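Local coordinates for peptide ABC transporter, peptide-binding protein (Thermus thermophilus, PDB 2D5W) that binds oligopeptides, seen here with a bound pentapeptide, and probably delivers them to an ABC transporter for passage across the membrane, at residues Y107-K112 with R168-A173; Y370-K375 with A426-K431; M384-R387 with I393-R396. One frame throughout, in Å; residues are numbered along the deposited sequence.

Interaction 1 (Y107-K112 with R168-A173)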
loop_
_atom_site.group_PDB
_atom_site.type_symbol
_atom_site.label_atom_id
_atom_site.label_comp_id
_atom_site.label_asym_id
_atom_site.label_seq_id
_atom_site.Cartn_x
_atom_site.Cartn_y
_atom_site.Cartn_z
ATOM N N TYR A 107 -1.219 19.925 8.077
ATOM C CA TYR A 107 -1.483 18.693 7.338
ATOM C C TYR A 107 -2.768 18.843 6.514
ATOM O O TYR A 107 -2.804 18.512 5.325
ATOM C CB TYR A 107 -1.629 17.536 8.331
ATOM C CG TYR A 107 -1.985 16.197 7.722
ATOM C CD1 TYR A 107 -0.994 15.319 7.286
ATOM C CD2 TYR A 107 -3.317 15.804 7.597
ATOM C CE1 TYR A 107 -1.324 14.079 6.746
ATOM C CE2 TYR A 107 -3.656 14.568 7.055
ATOM C CZ TYR A 107 -2.656 13.712 6.634
ATOM O OH TYR A 107 -2.989 12.485 6.106
ATOM N N PHE A 108 -3.825 19.342 7.148
ATOM C CA PHE A 108 -5.092 19.519 6.454
ATOM C C PHE A 108 -5.051 20.549 5.334
ATOM O O PHE A 108 -5.680 20.358 4.292
ATOM C CB PHE A 108 -6.211 19.856 7.446
ATOM C CG PHE A 108 -6.908 18.645 7.989
ATOM C CD1 PHE A 108 -6.347 17.906 9.025
ATOM C CD2 PHE A 108 -8.096 18.201 7.413
ATOM C CE1 PHE A 108 -6.955 16.736 9.478
ATOM C CE2 PHE A 108 -8.711 17.034 7.858
ATOM C CZ PHE A 108 -8.141 16.300 8.890
ATOM N N GLU A 109 -4.310 21.632 5.529
ATOM C CA GLU A 109 -4.228 22.651 4.493
ATOM C C GLU A 109 -3.584 22.086 3.226
ATOM O O GLU A 109 -4.033 22.364 2.113
ATOM C CB GLU A 109 -3.431 23.850 4.999
ATOM C CG GLU A 109 -3.429 25.029 4.050
ATOM C CD GLU A 109 -2.831 26.266 4.682
ATOM O OE1 GLU A 109 -3.485 26.860 5.566
ATOM O OE2 GLU A 109 -1.706 26.636 4.304
ATOM N N VAL A 110 -2.537 21.286 3.391
ATOM C CA VAL A 110 -1.861 20.697 2.243
ATOM C C VAL A 110 -2.766 19.669 1.554
ATOM O O VAL A 110 -2.883 19.658 0.329
ATOM C CB VAL A 110 -0.523 20.045 2.670
ATOM C CG1 VAL A 110 0.151 19.385 1.470
ATOM C CG2 VAL A 110 0.394 21.109 3.268
ATOM N N GLY A 111 -3.423 18.820 2.337
ATOM C CA GLY A 111 -4.301 17.822 1.750
ATOM C C GLY A 111 -5.496 18.429 1.036
ATOM O O GLY A 111 -6.001 17.858 0.067
ATOM N N LYS A 112 -5.946 19.589 1.510
ATOM C CA LYS A 112 -7.102 20.284 0.938
ATOM C C LYS A 112 -6.770 21.168 -0.259
ATOM O O LYS A 112 -7.674 21.678 -0.922
ATOM C CB LYS A 112 -7.765 21.157 2.007
ATOM C CG LYS A 112 -8.461 20.398 3.115
ATOM C CD LYS A 112 -9.801 19.872 2.654
ATOM C CE LYS A 112 -10.546 19.223 3.803
ATOM N NZ LYS A 112 -11.908 18.785 3.395
ATOM N N ARG A 168 5.160 29.662 0.261
ATOM C CA ARG A 168 5.677 30.096 -1.029
ATOM C C ARG A 168 5.014 29.296 -2.147
ATOM O O ARG A 168 4.676 29.843 -3.199
ATOM C CB ARG A 168 7.197 29.922 -1.087
ATOM C CG ARG A 168 7.960 30.908 -0.208
ATOM C CD ARG A 168 9.456 30.852 -0.476
ATOM N NE ARG A 168 10.097 29.697 0.146
ATOM C CZ ARG A 168 10.394 29.612 1.439
ATOM N NH1 ARG A 168 10.110 30.619 2.254
ATOM N NH2 ARG A 168 10.978 28.522 1.919
ATOM N N VAL A 169 4.823 28.001 -1.914
ATOM C CA VAL A 169 4.189 27.132 -2.897
ATOM C C VAL A 169 2.748 27.580 -3.134
ATOM O O VAL A 169 2.300 27.657 -4.276
ATOM C CB VAL A 169 4.221 25.654 -2.430
ATOM C CG1 VAL A 169 3.404 24.777 -3.376
ATOM C CG2 VAL A 169 5.665 25.169 -2.376
ATOM N N LYS A 170 2.028 27.884 -2.057
ATOM C CA LYS A 170 0.646 28.339 -2.178
ATOM C C LYS A 170 0.563 29.615 -3.004
ATOM O O LYS A 170 -0.322 29.763 -3.848
ATOM C CB LYS A 170 0.033 28.605 -0.802
ATOM C CG LYS A 170 -0.314 27.363 -0.014
ATOM C CD LYS A 170 -1.211 27.700 1.172
ATOM C CE LYS A 170 -0.539 28.665 2.137
ATOM N NZ LYS A 170 -1.438 29.013 3.274
ATOM N N ALA A 171 1.482 30.542 -2.751
ATOM C CA ALA A 171 1.498 31.804 -3.478
ATOM C C ALA A 171 1.682 31.543 -4.968
ATOM O O ALA A 171 1.030 32.168 -5.802
ATOM C CB ALA A 171 2.618 32.700 -2.958
ATOM N N ALA A 172 2.566 30.607 -5.298
ATOM C CA ALA A 172 2.828 30.270 -6.693
ATOM C C ALA A 172 1.636 29.555 -7.323
ATOM O O ALA A 172 1.345 29.739 -8.504
ATOM C CB ALA A 172 4.076 29.399 -6.795
ATOM N N ALA A 173 0.942 28.746 -6.528
ATOM C CA ALA A 173 -0.211 27.999 -7.016
ATOM C C ALA A 173 -1.387 28.896 -7.399
ATOM O O ALA A 173 -2.222 28.509 -8.214
ATOM C CB ALA A 173 -0.652 26.979 -5.969
HETATM O O HOH W 1 -1.828 29.115 6.572
#
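Lys170 reaches from one helix to Glu109 on another, and this single pair carries the whole contact; the area buried between the segments is just 83 Å². CB of Lys170 points toward segment 107-112. From there the chain heads for the carboxylate, and CD is the first atom to meet it, 3.3 Å from Glu109 OE2. A bend at chi3 (-61°) then swings the chain end round, with Lys170 CE 3.2 Å from Glu109 OE2. At the tip, Lys170 NZ donates to Glu109 OE2 at 2.6 Å in a short salt bridge. The ammonium does not approach in the carboxylate plane but from above it, 49° out. Helices 101-112 and 159-173 are thus linked at the protein surface by a charged pair whose side chains cross at about a right angle. The Glu109 chain, extended beyond CG, supplies its half of the span. Water 1 forms a second, looser link: it donates to Glu109 OE1 at 3.0 Å and weakly accepts from Lys170 NZ at 3.3 Å. Each charged end has a further partner on helix 159-173, since Glu109 OE2 also accepts from Trp166 NE1 and Lys170 NZ forms a salt bridge with Glu167. Deeper between the helices, Val110 packs on Trp166, while Val169 turns to Leu188 of helix 182-194.

Interaction 2 (Y370-K375 with A426-K431)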
loop_
_atom_site.group_PDB
_atom_site.type_symbol
_atom_site.label_atom_id
_atom_site.label_comp_id
_atom_site.label_asym_id
_atom_site.label_seq_id
_atom_site.Cartn_x
_atom_site.Cartn_y
_atom_site.Cartn_z
ATOM N N TYR A 370 -12.563 -18.094 -13.352
ATOM C CA TYR A 370 -12.050 -18.348 -14.691
ATOM C C TYR A 370 -10.971 -19.419 -14.639
ATOM O O TYR A 370 -9.806 -19.138 -14.353
ATOM C CB TYR A 370 -11.485 -17.057 -15.276
ATOM C CG TYR A 370 -12.531 -15.985 -15.464
ATOM C CD1 TYR A 370 -13.178 -15.822 -16.688
ATOM C CD2 TYR A 370 -12.886 -15.139 -14.413
ATOM C CE1 TYR A 370 -14.148 -14.843 -16.864
ATOM C CE2 TYR A 370 -13.858 -14.155 -14.577
ATOM C CZ TYR A 370 -14.484 -14.012 -15.805
ATOM O OH TYR A 370 -15.430 -13.029 -15.980
ATOM N N GLU A 371 -11.366 -20.653 -14.925
ATOM C CA GLU A 371 -10.434 -21.768 -14.893
ATOM C C GLU A 371 -9.447 -21.711 -16.054
ATOM O O GLU A 371 -9.685 -21.038 -17.055
ATOM C CB GLU A 371 -11.198 -23.100 -14.931
ATOM C CG GLU A 371 -11.741 -23.502 -16.305
ATOM C CD GLU A 371 -13.023 -22.790 -16.703
ATOM O OE1 GLU A 371 -13.439 -21.836 -16.011
ATOM O OE2 GLU A 371 -13.620 -23.190 -17.725
ATOM N N PHE A 372 -8.331 -22.414 -15.902
ATOM C CA PHE A 372 -7.323 -22.468 -16.950
ATOM C C PHE A 372 -7.892 -23.286 -18.105
ATOM O O PHE A 372 -8.183 -24.471 -17.949
ATOM C CB PHE A 372 -6.052 -23.126 -16.415
ATOM C CG PHE A 372 -4.972 -23.282 -17.447
ATOM C CD1 PHE A 372 -4.480 -22.176 -18.130
ATOM C CD2 PHE A 372 -4.448 -24.536 -17.737
ATOM C CE1 PHE A 372 -3.480 -22.316 -19.089
ATOM C CE2 PHE A 372 -3.448 -24.687 -18.695
ATOM C CZ PHE A 372 -2.964 -23.575 -19.372
ATOM N N ASP A 373 -8.064 -22.645 -19.256
ATOM C CA ASP A 373 -8.604 -23.314 -20.439
ATOM C C ASP A 373 -8.199 -22.533 -21.681
ATOM O O ASP A 373 -8.822 -21.526 -22.028
ATOM C CB ASP A 373 -10.130 -23.379 -20.362
ATOM C CG ASP A 373 -10.734 -24.250 -21.449
ATOM O OD1 ASP A 373 -10.186 -24.284 -22.569
ATOM O OD2 ASP A 373 -11.769 -24.894 -21.184
ATOM N N LEU A 374 -7.157 -23.003 -22.355
ATOM C CA LEU A 374 -6.672 -22.329 -23.548
ATOM C C LEU A 374 -7.694 -22.317 -24.679
ATOM O O LEU A 374 -7.708 -21.398 -25.493
ATOM C CB LEU A 374 -5.365 -22.971 -24.019
ATOM C CG LEU A 374 -4.197 -22.855 -23.034
ATOM C CD1 LEU A 374 -2.963 -23.519 -23.624
ATOM C CD2 LEU A 374 -3.915 -21.391 -22.730
ATOM N N LYS A 375 -8.552 -23.330 -24.730
ATOM C CA LYS A 375 -9.569 -23.386 -25.774
ATOM C C LYS A 375 -10.541 -22.220 -25.632
ATOM O O LYS A 375 -10.910 -21.584 -26.621
ATOM C CB LYS A 375 -10.336 -24.710 -25.710
ATOM C CG LYS A 375 -9.503 -25.924 -26.082
ATOM C CD LYS A 375 -10.324 -27.205 -26.019
ATOM C CE LYS A 375 -11.502 -27.166 -26.984
ATOM N NZ LYS A 375 -11.061 -27.008 -28.398
ATOM N N ALA A 426 3.955 -16.836 -19.676
ATOM C CA ALA A 426 4.339 -16.563 -21.060
ATOM C C ALA A 426 4.324 -17.809 -21.936
ATOM O O ALA A 426 3.963 -17.745 -23.112
ATOM C CB ALA A 426 5.720 -15.920 -21.102
ATOM N N GLU A 427 4.716 -18.939 -21.362
ATOM C CA GLU A 427 4.757 -20.188 -22.110
ATOM C C GLU A 427 3.365 -20.588 -22.594
ATOM O O GLU A 427 3.201 -21.043 -23.725
ATOM C CB GLU A 427 5.360 -21.294 -21.244
ATOM C CG GLU A 427 5.683 -22.566 -22.007
ATOM C CD GLU A 427 6.526 -23.529 -21.198
ATOM O OE1 GLU A 427 7.626 -23.129 -20.762
ATOM O OE2 GLU A 427 6.094 -24.684 -21.001
ATOM N N ASP A 428 2.358 -20.412 -21.745
ATOM C CA ASP A 428 0.990 -20.755 -22.120
ATOM C C ASP A 428 0.369 -19.699 -23.027
ATOM O O ASP A 428 -0.348 -20.026 -23.972
ATOM C CB ASP A 428 0.130 -20.943 -20.869
ATOM C CG ASP A 428 0.379 -22.278 -20.191
ATOM O OD1 ASP A 428 0.349 -22.328 -18.943
ATOM O OD2 ASP A 428 0.594 -23.281 -20.909
ATOM N N LEU A 429 0.641 -18.431 -22.740
ATOM C CA LEU A 429 0.109 -17.351 -23.558
ATOM C C LEU A 429 0.592 -17.501 -25.000
ATOM O O LEU A 429 -0.162 -17.261 -25.948
ATOM C CB LEU A 429 0.538 -15.995 -22.986
ATOM C CG LEU A 429 -0.189 -15.579 -21.702
ATOM C CD1 LEU A 429 0.562 -14.452 -21.018
ATOM C CD2 LEU A 429 -1.610 -15.148 -22.039
ATOM N N LYS A 430 1.841 -17.921 -25.168
ATOM C CA LYS A 430 2.396 -18.096 -26.503
ATOM C C LYS A 430 1.639 -19.166 -27.289
ATOM O O LYS A 430 1.468 -19.042 -28.501
ATOM C CB LYS A 430 3.880 -18.463 -26.416
ATOM C CG LYS A 430 4.552 -18.622 -27.772
ATOM C CD LYS A 430 6.035 -18.940 -27.639
ATOM C CE LYS A 430 6.804 -17.790 -27.011
ATOM N NZ LYS A 430 8.263 -18.083 -26.936
ATOM N N LYS A 431 1.175 -20.208 -26.604
ATOM C CA LYS A 431 0.442 -21.284 -27.266
ATOM C C LYS A 431 -0.808 -20.778 -27.976
ATOM O O LYS A 431 -1.208 -21.338 -28.999
ATOM C CB LYS A 431 0.054 -22.371 -26.259
ATOM C CG LYS A 431 1.248 -23.089 -25.648
ATOM C CD LYS A 431 0.810 -24.208 -24.718
ATOM C CE LYS A 431 2.012 -24.893 -24.086
ATOM N NZ LYS A 431 1.607 -26.026 -23.209
#
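The Phe372 ring and the Asp428 carboxylate have their planes 43° apart, and Asp428 OD1 takes up an oblique position beside the ring. The far end of the ring does the touching: Phe372 CZ lies 3.6 Å from Asp428 OD1, and Phe372 CE1 is 3.8 Å from the same oxygen. The second oxygen, Asp428 OD2, stands a little farther off, at 3.9 Å from Phe372 CZ. No hydrogen bond joins the two segments, and the pair is held by van der Waals contact between ring carbons and carboxylate. The CB of Phe372 does not aim at the helix; with CG anti to the backbone N (chi1 177°), the ring is nevertheless carried over to it. Leu374 adds the apolar half through two separate branches. Its CD2 rests 4.0 Å from Asp428 O, a backbone atom, whereas its CD1 lies 4.0 Å from Lys431 CD, against the flank of an extended lysine chain. That chain extends out from the helix, and Lys431 NZ ends 3.7 Å from Asp428 OD2, a long salt bridge one turn back and probably a weak electrostatic balance for the carboxylate. Between the two apolar residues, Asp373 occupies the N-cap of helix 374-383: its OD1 accepts weakly from Lys375 N and also takes a bond from Lys376 N. The contact therefore sets the start of helix 374-383, with the loop leading into it, against the C-terminal part of helix 416-431. Around it, Phe372 touches Asn336 and Leu374 touches Ala334, both between helices 325-333 and 337-345, while Leu374 also meets Ile432, ahead of strand 435-438.

Interaction 3 (M384-R387 with I393-R396)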
loop_
_atom_site.group_PDB
_atom_site.type_symbol
_atom_site.label_atom_id
_atom_site.label_comp_id
_atom_site.label_asym_id
_atom_site.label_seq_id
_atom_site.Cartn_x
_atom_site.Cartn_y
_atom_site.Cartn_z
ATOM N N MET A 384 -13.007 -11.731 -31.661
ATOM C CA MET A 384 -12.643 -10.332 -31.838
ATOM C C MET A 384 -11.742 -10.061 -33.040
ATOM O O MET A 384 -11.098 -9.014 -33.123
ATOM C CB MET A 384 -12.013 -9.792 -30.552
ATOM C CG MET A 384 -13.016 -9.714 -29.406
ATOM S SD MET A 384 -12.349 -9.052 -27.872
ATOM C CE MET A 384 -11.344 -10.443 -27.328
ATOM N N GLY A 385 -11.702 -11.014 -33.968
ATOM C CA GLY A 385 -10.927 -10.841 -35.184
ATOM C C GLY A 385 -9.480 -11.290 -35.230
ATOM O O GLY A 385 -8.852 -11.214 -36.288
ATOM N N TRP A 386 -8.937 -11.758 -34.112
ATOM C CA TRP A 386 -7.545 -12.194 -34.094
ATOM C C TRP A 386 -7.306 -13.501 -34.841
ATOM O O TRP A 386 -8.088 -14.444 -34.724
ATOM C CB TRP A 386 -7.047 -12.378 -32.658
ATOM C CG TRP A 386 -7.043 -11.133 -31.828
ATOM C CD1 TRP A 386 -7.972 -10.768 -30.898
ATOM C CD2 TRP A 386 -6.047 -10.104 -31.828
ATOM N NE1 TRP A 386 -7.612 -9.577 -30.313
ATOM C CE2 TRP A 386 -6.435 -9.147 -30.865
ATOM C CE3 TRP A 386 -4.862 -9.899 -32.548
ATOM C CZ2 TRP A 386 -5.680 -8.000 -30.601
ATOM C CZ3 TRP A 386 -4.110 -8.759 -32.287
ATOM C CH2 TRP A 386 -4.524 -7.822 -31.318
ATOM N N ARG A 387 -6.213 -13.540 -35.601
ATOM C CA ARG A 387 -5.801 -14.728 -36.345
ATOM C C ARG A 387 -4.282 -14.800 -36.259
ATOM O O ARG A 387 -3.601 -13.785 -36.379
ATOM C CB ARG A 387 -6.232 -14.651 -37.815
ATOM C CG ARG A 387 -7.739 -14.628 -38.027
ATOM C CD ARG A 387 -8.119 -15.201 -39.387
ATOM N NE ARG A 387 -7.407 -14.559 -40.489
ATOM C CZ ARG A 387 -7.508 -13.270 -40.800
ATOM N NH1 ARG A 387 -6.819 -12.779 -41.821
ATOM N NH2 ARG A 387 -8.296 -12.472 -40.092
ATOM N N ILE A 393 1.962 -15.600 -33.537
ATOM C CA ILE A 393 1.367 -14.557 -32.705
ATOM C C ILE A 393 0.157 -13.927 -33.392
ATOM O O ILE A 393 0.194 -13.615 -34.585
ATOM C CB ILE A 393 2.424 -13.475 -32.372
ATOM C CG1 ILE A 393 3.596 -14.120 -31.620
ATOM C CG2 ILE A 393 1.801 -12.349 -31.555
ATOM C CD1 ILE A 393 3.199 -14.913 -30.381
ATOM N N LEU A 394 -0.917 -13.744 -32.633
ATOM C CA LEU A 394 -2.150 -13.179 -33.170
ATOM C C LEU A 394 -1.997 -11.801 -33.798
ATOM O O LEU A 394 -1.227 -10.964 -33.323
ATOM C CB LEU A 394 -3.213 -13.112 -32.072
ATOM C CG LEU A 394 -3.638 -14.447 -31.461
ATOM C CD1 LEU A 394 -4.495 -14.186 -30.233
ATOM C CD2 LEU A 394 -4.393 -15.277 -32.486
ATOM N N GLN A 395 -2.753 -11.585 -34.871
ATOM C CA GLN A 395 -2.765 -10.323 -35.601
ATOM C C GLN A 395 -4.202 -9.977 -35.972
ATOM O O GLN A 395 -5.059 -10.856 -36.066
ATOM C CB GLN A 395 -1.972 -10.431 -36.911
ATOM C CG GLN A 395 -0.505 -10.784 -36.778
ATOM C CD GLN A 395 0.188 -10.888 -38.134
ATOM O OE1 GLN A 395 1.396 -11.104 -38.209
ATOM N NE2 GLN A 395 -0.580 -10.735 -39.208
ATOM N N ARG A 396 -4.450 -8.690 -36.181
ATOM C CA ARG A 396 -5.757 -8.209 -36.614
ATOM C C ARG A 396 -5.585 -6.773 -37.093
ATOM O O ARG A 396 -4.540 -6.160 -36.876
ATOM C CB ARG A 396 -6.794 -8.282 -35.487
ATOM C CG ARG A 396 -6.674 -7.231 -34.400
ATOM C CD ARG A 396 -7.866 -7.318 -33.459
ATOM N NE ARG A 396 -7.821 -6.299 -32.414
ATOM C CZ ARG A 396 -8.826 -6.026 -31.589
ATOM N NH1 ARG A 396 -8.690 -5.080 -30.669
ATOM N NH2 ARG A 396 -9.970 -6.692 -31.681
#
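Arg396 takes chi1 near 75°, with CG between its backbone N and carbonyl carbon, and the chain runs straight on to NE, which lays it across the indole of Trp386. The aliphatic part makes a CH-pi contact, Arg396 CG standing 3.6 Å from the centroid of the six-membered ring and almost on its normal. Farther out, Arg396 NE comes to 3.3 Å from Trp386 CZ2, and the guanidinium is nearly parallel to the indole, 15° between planes. Its edge is used as well: Arg396 NH2 donates to Met384 O at 3.0 Å, in the carbonyl plane of Met384 and only 5° out of the guanidinium plane, and Arg396 NH1 bonds to Asp319 O. These side chains flank the base of the beta hairpin formed by strands 387-388 and 394-398. Its antiparallel, hydrogen-bonded pair is Arg387 with Gln395, joined by Arg387 N to Gln395 O at 3.0 Å and Gln395 N to Arg387 O at 2.8 Å. The first of these is the straighter at the hydrogen. Leu394 comes against the indole obliquely, its CB 3.6 Å from Trp386 CE3. The same leucine and the indole both reach Leu381 of helix 374-383 and Phe405 of the adjoining strand 401-410.

Overall arrangement
From the N terminus, interaction 1 comes first: it closes a loop of 55 residues between helices 101-112 and 159-173 and is complete before the others open. Interaction 2 then closes one of 50 residues, from the start of helix 374-383 to the C-terminal part of helix 416-431. Interaction 3 is nested inside it, a short hairpin joined by five residues, which follows helix 374-383 and feeds into strand 401-410. Nothing crosses. Interactions 2 and 3 are neighbours, with centres 16 Å apart and nearest atoms about 5 Å apart, yet they do not touch. Interaction 1 lies 50 Å from each, centre to centre, and on the opposite side of the chain's centre from interaction 2.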